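PAN2-PAN3 deadenylation complex catalytic subunit pan2 (Neurospora crassa, PDB 4CZW) is the catalytic subunit of the PAN deadenylation complex, probably shortening the poly(A) tails of mRNA, and here comprises its ubiquitin-protease-like domain, predicted to be inactive, and its exonuclease domain. Local coordinates at residues Phe204-Cys209 and Ala233-Glu238; Val346-Ala351 and His362-Phe367. One frame throughout, in Å; residues are numbered along the deposited sequence.

Interaction 1. Residues Phe204-Cys209 and Ala233-Glu238; sequences FVNKLC and AGLENE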
ATOM      1  N   PHE A 204      17.722  -9.142  -2.801  1.00 57.56           N
ATOM      2  CA  PHE A 204      16.761  -8.045  -2.848  1.00 47.79           C
ATOM      3  C   PHE A 204      16.916  -7.146  -1.626  1.00 47.31           C
ATOM      4  O   PHE A 204      16.904  -5.919  -1.737  1.00 55.84           O
ATOM      5  CB  PHE A 204      15.327  -8.575  -2.927  1.00 51.33           C
ATOM      6  CG  PHE A 204      15.000  -9.260  -4.222  1.00 41.60           C
ATOM      7  CD1 PHE A 204      14.831  -8.525  -5.385  1.00 44.76           C
ATOM      8  CD2 PHE A 204      14.848 -10.635  -4.277  1.00 45.31           C
ATOM      9  CE1 PHE A 204      14.524  -9.150  -6.578  1.00 52.27           C
ATOM     10  CE2 PHE A 204      14.540 -11.266  -5.469  1.00 53.83           C
ATOM     11  CZ  PHE A 204      14.379 -10.522  -6.620  1.00 52.70           C
ATOM     12  N   VAL A 205      17.061  -7.769  -0.461  1.00 48.97           N
ATOM     13  CA  VAL A 205      17.214  -7.041   0.793  1.00 48.09           C
ATOM     14  C   VAL A 205      18.483  -7.478   1.519  1.00 48.69           C
ATOM     15  O   VAL A 205      18.711  -8.669   1.724  1.00 53.72           O
ATOM     16  CB  VAL A 205      16.000  -7.250   1.719  1.00 43.19           C
ATOM     17  CG1 VAL A 205      16.189  -6.493   3.024  1.00 43.34           C
ATOM     18  CG2 VAL A 205      14.719  -6.813   1.025  1.00 42.05           C
ATOM     19  N   ASN A 206      19.309  -6.510   1.904  1.00 45.92           N
ATOM     20  CA  ASN A 206      20.559  -6.805   2.593  1.00 44.55           C
ATOM     21  C   ASN A 206      20.417  -6.786   4.111  1.00 49.83           C
ATOM     22  O   ASN A 206      19.489  -6.183   4.653  1.00 53.16           O
ATOM     23  CB  ASN A 206      21.644  -5.820   2.163  1.00 41.42           C
ATOM     24  CG  ASN A 206      22.121  -6.063   0.746  1.00 48.64           C
ATOM     25  OD1 ASN A 206      21.651  -5.429  -0.198  1.00 56.42           O
ATOM     26  ND2 ASN A 206      23.058  -6.990   0.591  1.00 46.48           N
ATOM     27  N   LYS A 207      21.342  -7.456   4.791  1.00 47.48           N
ATOM     28  CA  LYS A 207      21.335  -7.524   6.248  1.00 48.32           C
ATOM     29  C   LYS A 207      22.600  -6.900   6.827  1.00 51.81           C
ATOM     30  O   LYS A 207      23.699  -7.140   6.331  1.00 58.46           O
ATOM     31  CB  LYS A 207      21.207  -8.973   6.719  1.00 50.37           C
ATOM     32  CG  LYS A 207      19.991  -9.707   6.181  1.00 58.87           C
ATOM     33  CD  LYS A 207      19.960 -11.145   6.674  1.00 62.00           C
ATOM     34  CE  LYS A 207      18.766 -11.901   6.116  1.00 72.13           C
ATOM     35  NZ  LYS A 207      18.734 -13.311   6.593  1.00 90.79           N
ATOM     36  N   LEU A 208      22.440  -6.103   7.877  1.00 50.69           N
ATOM     37  CA  LEU A 208      23.579  -5.474   8.535  1.00 46.00           C
ATOM     38  C   LEU A 208      24.420  -6.512   9.272  1.00 52.45           C
ATOM     39  O   LEU A 208      23.917  -7.562   9.669  1.00 53.65           O
ATOM     40  CB  LEU A 208      23.112  -4.386   9.505  1.00 45.12           C
ATOM     41  CG  LEU A 208      22.391  -3.185   8.890  1.00 47.05           C
ATOM     42  CD1 LEU A 208      22.136  -2.115   9.942  1.00 47.17           C
ATOM     43  CD2 LEU A 208      23.183  -2.618   7.722  1.00 42.99           C
ATOM     44  N   CYS A 209      25.702  -6.212   9.449  1.00 53.98           N
ATOM     45  CA  CYS A 209      26.618  -7.126  10.121  1.00 49.57           C
ATOM     46  C   CYS A 209      27.485  -6.384  11.136  1.00 51.89           C
ATOM     47  O   CYS A 209      28.056  -5.338  10.829  1.00 51.95           O
ATOM     48  CB  CYS A 209      27.497  -7.849   9.099  1.00 54.14           C
ATOM     49  SG  CYS A 209      28.597  -9.096   9.807  1.00 72.43           S
ATOM     50  N   ALA A 233      30.108  -4.182   5.836  1.00 43.36           N
ATOM     51  CA  ALA A 233      30.291  -5.547   6.313  1.00 37.84           C
ATOM     52  C   ALA A 233      29.104  -6.429   5.939  1.00 47.31           C
ATOM     53  O   ALA A 233      29.254  -7.634   5.735  1.00 54.58           O
ATOM     54  CB  ALA A 233      30.503  -5.555   7.818  1.00 36.75           C
ATOM     55  N   GLY A 234      27.926  -5.820   5.849  1.00 55.28           N
ATOM     56  CA  GLY A 234      26.719  -6.548   5.508  1.00 48.18           C
ATOM     57  C   GLY A 234      26.650  -6.914   4.039  1.00 52.10           C
ATOM     58  O   GLY A 234      26.303  -8.041   3.688  1.00 55.74           O
ATOM     59  N   LEU A 235      26.981  -5.957   3.179  1.00 47.44           N
ATOM     60  CA  LEU A 235      26.944  -6.167   1.735  1.00 50.13           C
ATOM     61  C   LEU A 235      27.961  -7.213   1.284  1.00 63.51           C
ATOM     62  O   LEU A 235      27.644  -8.096   0.486  1.00 63.47           O
ATOM     63  CB  LEU A 235      27.193  -4.847   1.001  1.00 47.28           C
ATOM     64  CG  LEU A 235      26.074  -3.807   1.069  1.00 53.49           C
ATOM     65  CD1 LEU A 235      26.585  -2.434   0.674  1.00 56.94           C
ATOM     66  CD2 LEU A 235      24.922  -4.215   0.171  1.00 51.23           C
ATOM     67  N   GLU A 236      29.180  -7.109   1.802  1.00 59.04           N
ATOM     68  CA  GLU A 236      30.251  -8.028   1.430  1.00 58.58           C
ATOM     69  C   GLU A 236      30.164  -9.336   2.210  1.00 63.80           C
ATOM     70  O   GLU A 236      29.467  -9.423   3.221  1.00 66.80           O
ATOM     71  CB  GLU A 236      31.614  -7.371   1.655  1.00 57.61           C
ATOM     72  CG  GLU A 236      31.850  -6.134   0.803  1.00 58.11           C
ATOM     73  CD  GLU A 236      33.179  -5.470   1.097  1.00 65.75           C
ATOM     74  OE1 GLU A 236      33.752  -5.736   2.175  1.00 75.23           O
ATOM     75  OE2 GLU A 236      33.653  -4.684   0.251  1.00 64.88           O
ATOM     76  N   ASN A 237      30.878 -10.352   1.732  1.00 74.16           N
ATOM     77  CA  ASN A 237      30.889 -11.657   2.383  1.00 69.30           C
ATOM     78  C   ASN A 237      32.127 -12.471   2.015  1.00 66.24           C
ATOM     79  O   ASN A 237      32.191 -13.067   0.940  1.00 72.06           O
ATOM     80  CB  ASN A 237      29.626 -12.443   2.023  1.00 71.42           C
ATOM     81  CG  ASN A 237      29.407 -13.650   2.921  1.00 76.92           C
ATOM     82  OD1 ASN A 237      30.312 -14.089   3.632  1.00 79.10           O
ATOM     83  ND2 ASN A 237      28.197 -14.197   2.886  1.00 74.81           N
ATOM     84  N   GLU A 238      33.105 -12.488   2.914  1.00 71.79           N
ATOM     85  CA  GLU A 238      34.285 -13.327   2.747  1.00 65.89           C
ATOM     86  C   GLU A 238      34.227 -14.500   3.718  1.00 69.65           C
ATOM     87  O   GLU A 238      33.896 -14.327   4.890  1.00 78.51           O
ATOM     88  CB  GLU A 238      35.567 -12.520   2.966  1.00 58.35           C
ATOM     89  CG  GLU A 238      35.807 -11.430   1.934  1.00 69.57           C
ATOM     90  CD  GLU A 238      37.107 -10.683   2.170  1.00 77.06           C
ATOM     91  OE1 GLU A 238      37.741 -10.910   3.223  1.00 76.07           O
ATOM     92  OE2 GLU A 238      37.495  -9.872   1.304  1.00 76.87           O
TER
HETATM   93  O   HOH W   1      23.448  -8.442   2.958  1.00 42.24           O

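Interaction 2. Residues Val346-Ala351 and His362-Phe367; sequences VNVGRA and HLFNDF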
ATOM      1  N   VAL A 346       9.253   8.458   9.182  1.00 46.87           N
ATOM      2  CA  VAL A 346       9.552   8.714   7.778  1.00 41.05           C
ATOM      3  C   VAL A 346       9.712  10.202   7.471  1.00 43.28           C
ATOM      4  O   VAL A 346       8.951  11.034   7.962  1.00 47.40           O
ATOM      5  CB  VAL A 346       8.440   8.136   6.868  1.00 38.29           C
ATOM      6  CG1 VAL A 346       8.746   8.397   5.402  1.00 42.88           C
ATOM      7  CG2 VAL A 346       8.264   6.647   7.122  1.00 42.10           C
ATOM      8  N   ASN A 347      10.716  10.529   6.661  1.00 36.88           N
ATOM      9  CA  ASN A 347      10.862  11.875   6.122  1.00 42.36           C
ATOM     10  C   ASN A 347      10.020  12.012   4.855  1.00 49.62           C
ATOM     11  O   ASN A 347      10.431  11.580   3.779  1.00 42.58           O
ATOM     12  CB  ASN A 347      12.332  12.184   5.829  1.00 50.74           C
ATOM     13  CG  ASN A 347      12.589  13.664   5.597  1.00 51.82           C
ATOM     14  OD1 ASN A 347      11.748  14.379   5.051  1.00 48.09           O
ATOM     15  ND2 ASN A 347      13.759  14.131   6.015  1.00 54.32           N
ATOM     16  N   VAL A 348       8.844  12.618   4.989  1.00 48.84           N
ATOM     17  CA  VAL A 348       7.902  12.718   3.878  1.00 46.83           C
ATOM     18  C   VAL A 348       8.327  13.749   2.836  1.00 44.92           C
ATOM     19  O   VAL A 348       7.638  13.950   1.835  1.00 51.88           O
ATOM     20  CB  VAL A 348       6.487  13.077   4.374  1.00 50.00           C
ATOM     21  CG1 VAL A 348       5.988  12.028   5.353  1.00 47.74           C
ATOM     22  CG2 VAL A 348       6.480  14.458   5.010  1.00 42.26           C
ATOM     23  N   GLY A 349       9.462  14.399   3.071  1.00 48.03           N
ATOM     24  CA  GLY A 349       9.960  15.414   2.162  1.00 47.24           C
ATOM     25  C   GLY A 349      10.586  14.840   0.906  1.00 49.99           C
ATOM     26  O   GLY A 349      10.702  15.530  -0.107  1.00 58.85           O
ATOM     27  N   ARG A 350      10.988  13.573   0.970  1.00 49.93           N
ATOM     28  CA  ARG A 350      11.631  12.915  -0.162  1.00 48.74           C
ATOM     29  C   ARG A 350      10.674  12.777  -1.344  1.00 53.90           C
ATOM     30  O   ARG A 350      11.080  12.896  -2.501  1.00 54.54           O
ATOM     31  CB  ARG A 350      12.154  11.533   0.240  1.00 51.46           C
ATOM     32  CG  ARG A 350      12.822  11.474   1.606  1.00 47.33           C
ATOM     33  CD  ARG A 350      14.062  12.347   1.682  1.00 46.48           C
ATOM     34  NE  ARG A 350      14.761  12.168   2.952  1.00 45.20           N
ATOM     35  CZ  ARG A 350      15.807  12.888   3.342  1.00 52.41           C
ATOM     36  NH1 ARG A 350      16.282  13.849   2.562  1.00 69.30           N
ATOM     37  NH2 ARG A 350      16.378  12.650   4.515  1.00 51.00           N
ATOM     38  N   ALA A 351       9.403  12.526  -1.043  1.00 56.60           N
ATOM     39  CA  ALA A 351       8.394  12.315  -2.078  1.00 54.52           C
ATOM     40  C   ALA A 351       7.597  13.587  -2.358  1.00 63.87           C
ATOM     41  O   ALA A 351       6.483  13.531  -2.878  1.00 62.30           O
ATOM     42  CB  ALA A 351       7.460  11.184  -1.676  1.00 51.72           C
ATOM     43  N   HIS A 362       7.988  12.436  10.181  1.00 46.71           N
ATOM     44  CA  HIS A 362       6.709  12.166  10.829  1.00 37.43           C
ATOM     45  C   HIS A 362       6.681  10.784  11.472  1.00 41.28           C
ATOM     46  O   HIS A 362       7.286   9.838  10.965  1.00 40.10           O
ATOM     47  CB  HIS A 362       5.560  12.288   9.827  1.00 42.91           C
ATOM     48  CG  HIS A 362       5.242  13.698   9.439  1.00 46.29           C
ATOM     49  ND1 HIS A 362       6.029  14.429   8.575  1.00 46.03           N
ATOM     50  CD2 HIS A 362       4.222  14.511   9.798  1.00 45.72           C
ATOM     51  CE1 HIS A 362       5.505  15.632   8.418  1.00 50.77           C
ATOM     52  NE2 HIS A 362       4.408  15.707   9.150  1.00 45.62           N
ATOM     53  N   LEU A 363       5.971  10.676  12.589  1.00 43.52           N
ATOM     54  CA  LEU A 363       5.786   9.398  13.262  1.00 37.11           C
ATOM     55  C   LEU A 363       4.469   8.754  12.842  1.00 45.51           C
ATOM     56  O   LEU A 363       3.395   9.298  13.097  1.00 50.39           O
ATOM     57  CB  LEU A 363       5.823   9.578  14.781  1.00 29.67           C
ATOM     58  CG  LEU A 363       5.373   8.380  15.620  1.00 37.61           C
ATOM     59  CD1 LEU A 363       6.259   7.171  15.367  1.00 37.13           C
ATOM     60  CD2 LEU A 363       5.351   8.737  17.099  1.00 38.08           C
ATOM     61  N   PHE A 364       4.558   7.598  12.193  1.00 44.14           N
ATOM     62  CA  PHE A 364       3.368   6.875  11.765  1.00 39.74           C
ATOM     63  C   PHE A 364       3.076   5.695  12.684  1.00 37.49           C
ATOM     64  O   PHE A 364       3.389   4.549  12.359  1.00 41.34           O
ATOM     65  CB  PHE A 364       3.520   6.392  10.320  1.00 34.19           C
ATOM     66  CG  PHE A 364       3.495   7.500   9.304  1.00 35.44           C
ATOM     67  CD1 PHE A 364       2.294   7.937   8.770  1.00 41.77           C
ATOM     68  CD2 PHE A 364       4.669   8.099   8.882  1.00 36.59           C
ATOM     69  CE1 PHE A 364       2.266   8.956   7.835  1.00 45.15           C
ATOM     70  CE2 PHE A 364       4.647   9.117   7.947  1.00 39.51           C
ATOM     71  CZ  PHE A 364       3.444   9.546   7.423  1.00 42.14           C
ATOM     72  N   ASN A 365       2.484   5.985  13.838  1.00 42.14           N
ATOM     73  CA  ASN A 365       2.046   4.945  14.758  1.00 39.08           C
ATOM     74  C   ASN A 365       0.633   4.503  14.405  1.00 47.41           C
ATOM     75  O   ASN A 365      -0.338   4.949  15.019  1.00 58.64           O
ATOM     76  CB  ASN A 365       2.112   5.440  16.205  1.00 36.52           C
ATOM     77  CG  ASN A 365       1.767   4.358  17.212  1.00 46.25           C
ATOM     78  OD1 ASN A 365       1.648   3.182  16.865  1.00 42.81           O
ATOM     79  ND2 ASN A 365       1.613   4.751  18.471  1.00 43.04           N
ATOM     80  N   ASP A 366       0.535   3.627  13.407  1.00 44.94           N
ATOM     81  CA  ASP A 366      -0.745   3.204  12.846  1.00 43.56           C
ATOM     82  C   ASP A 366      -1.554   4.414  12.380  1.00 47.55           C
ATOM     83  O   ASP A 366      -1.094   5.179  11.533  1.00 44.90           O
ATOM     84  CB  ASP A 366      -1.536   2.373  13.859  1.00 40.76           C
ATOM     85  CG  ASP A 366      -0.946   0.990  14.063  1.00 44.17           C
ATOM     86  OD1 ASP A 366      -0.585   0.343  13.057  1.00 38.42           O
ATOM     87  OD2 ASP A 366      -0.838   0.549  15.226  1.00 47.85           O
ATOM     88  N   PHE A 367      -2.752   4.591  12.928  1.00 46.61           N
ATOM     89  CA  PHE A 367      -3.597   5.709  12.521  1.00 44.93           C
ATOM     90  C   PHE A 367      -3.300   6.964  13.337  1.00 43.13           C
ATOM     91  O   PHE A 367      -3.965   7.989  13.181  1.00 51.00           O
ATOM     92  CB  PHE A 367      -5.081   5.339  12.625  1.00 36.00           C
ATOM     93  CG  PHE A 367      -5.498   4.835  13.978  1.00 39.10           C
ATOM     94  CD1 PHE A 367      -5.935   5.713  14.957  1.00 47.21           C
ATOM     95  CD2 PHE A 367      -5.473   3.480  14.265  1.00 42.21           C
ATOM     96  CE1 PHE A 367      -6.326   5.251  16.200  1.00 50.41           C
ATOM     97  CE2 PHE A 367      -5.863   3.011  15.505  1.00 48.36           C
ATOM     98  CZ  PHE A 367      -6.292   3.897  16.472  1.00 54.96           C
TER

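Interaction 1. Residues Phe204-Cys209 and Ala233-Glu238
Asn-206 and Leu-235 both place CG opposite their own carbonyl carbon and beside the backbone N (chi1 -72° and -71°), and in this pose the amide of one meets a branch of the other. The CD2 methyl of Leu-235 does the touching. It lies 3.4 Å from Asn-206 ND2 and almost equally near CG and OD1 of the same amide, while the two side chains cross at about a right angle.

The polar ends of the amide are occupied separately. ND2 of Asn-206 donates to a bridging water at 2.8 Å, and OD1 is hydrogen-bonded to Thr-182 OG1, so the amide is held at both ends and its rotation is fixed. The same water takes a second hydrogen from Lys-207 N at 3.0 Å and gives one to Gly-234 O, also at 3.0 Å. It thereby joins strand to helix where direct hydrogen bonds are lacking, and supplies a donor to a carbonyl in the last turn of the helix.

Gly-234 presents its bare CA to the strand, 3.2 Å from Lys-207 O. A side chain here would point at the strand and would probably run into the Lys-207 carbonyl. At the exposed end of the contact Cys-209 touches through CB, which lies 4.0 Å from Ala-233 CB and 3.8 Å from Ala-233 O.

The contact sets the C-terminal end of helix 227-235 against the short strand 206-207 in the ubiquitin-protease-like domain. That strand runs parallel to strand 266-270, with backbone bonds from Asn-206 and Leu-208 to Cys-270. Leu-208 also packs on Phe-227 and Val-230 of the helix, and Leu-235 reaches Ile-260 of strand 250-262, in the antiparallel sheet that the chain enters next.

Interaction 2. Residues Val346-Ala351 and His362-Phe367
Val-346 and His-362 form an antiparallel hydrogen-bonded pair, the most closely joined part of this contact. Val-346 N donates to His-362 O at 3.0 Å, in the carbonyl plane, and His-362 N returns a bond of 2.8 Å to Val-346 O, the donor tilted 27° from the Val-346 carbonyl plane. Phe-364, two residues further on, brings its ring against both valines: CE2 lies 4.1 Å from Val-346 CB, and CZ meets Val-348 CG1 at 4.1 Å, the methyl coming to the ring's edge near its plane. Tyr-59 touches the same three side chains, and Val-56 of helix 51-58 adds to the packing on Val-346.

The more solvent-facing side is that of His-362, which is partly exposed. Val-348 lies in the type I turn from Asn-347 to Arg-350. With chi1 at -59° its CG2 stands between the backbone N and the carbonyl carbon, 3.6 Å from His-362 ND1, and the two side chains cross at about a right angle. Cutting Val-348 back to an alanine would probably leave the imidazole and the Phe-364 ring edge without the methyls that lie against them. The loose part begins past Val-348, where the turn has no contact with 362-367; an Asx turn, Gly-349 N to Asn-347 OD1 at 3.0 Å, stabilises the bend.

Paired backbone polar groups and aliphatic-to-aromatic packing thus join strands 339-347 and 361-365. ND1 of His-362 is bonded to the carbonyl of Arg-360, which implies that this nitrogen carries a hydrogen, and the valine methyls pack beside it without competing for that bond.

Overall arrangement
Both contacts belong to the ubiquitin-protease-like domain and reach the same mixed sheet, yet they stand apart, with centres about 26 Å from each other and nearest atoms about 16 Å. Interaction 2 lies well inside the chain and joins two neighbouring strands, 339-347 and 361-365, by direct backbone bonds and a largely buried apolar cluster. Interaction 1 lies further out, about 27 Å from the chain's centre, and is only partly buried. There a helix end meets a short strand through a water, a glycine and a few side-chain touches. The difference suits their places: regular strand pairing within the body, mixed and hydrated packing near its periphery.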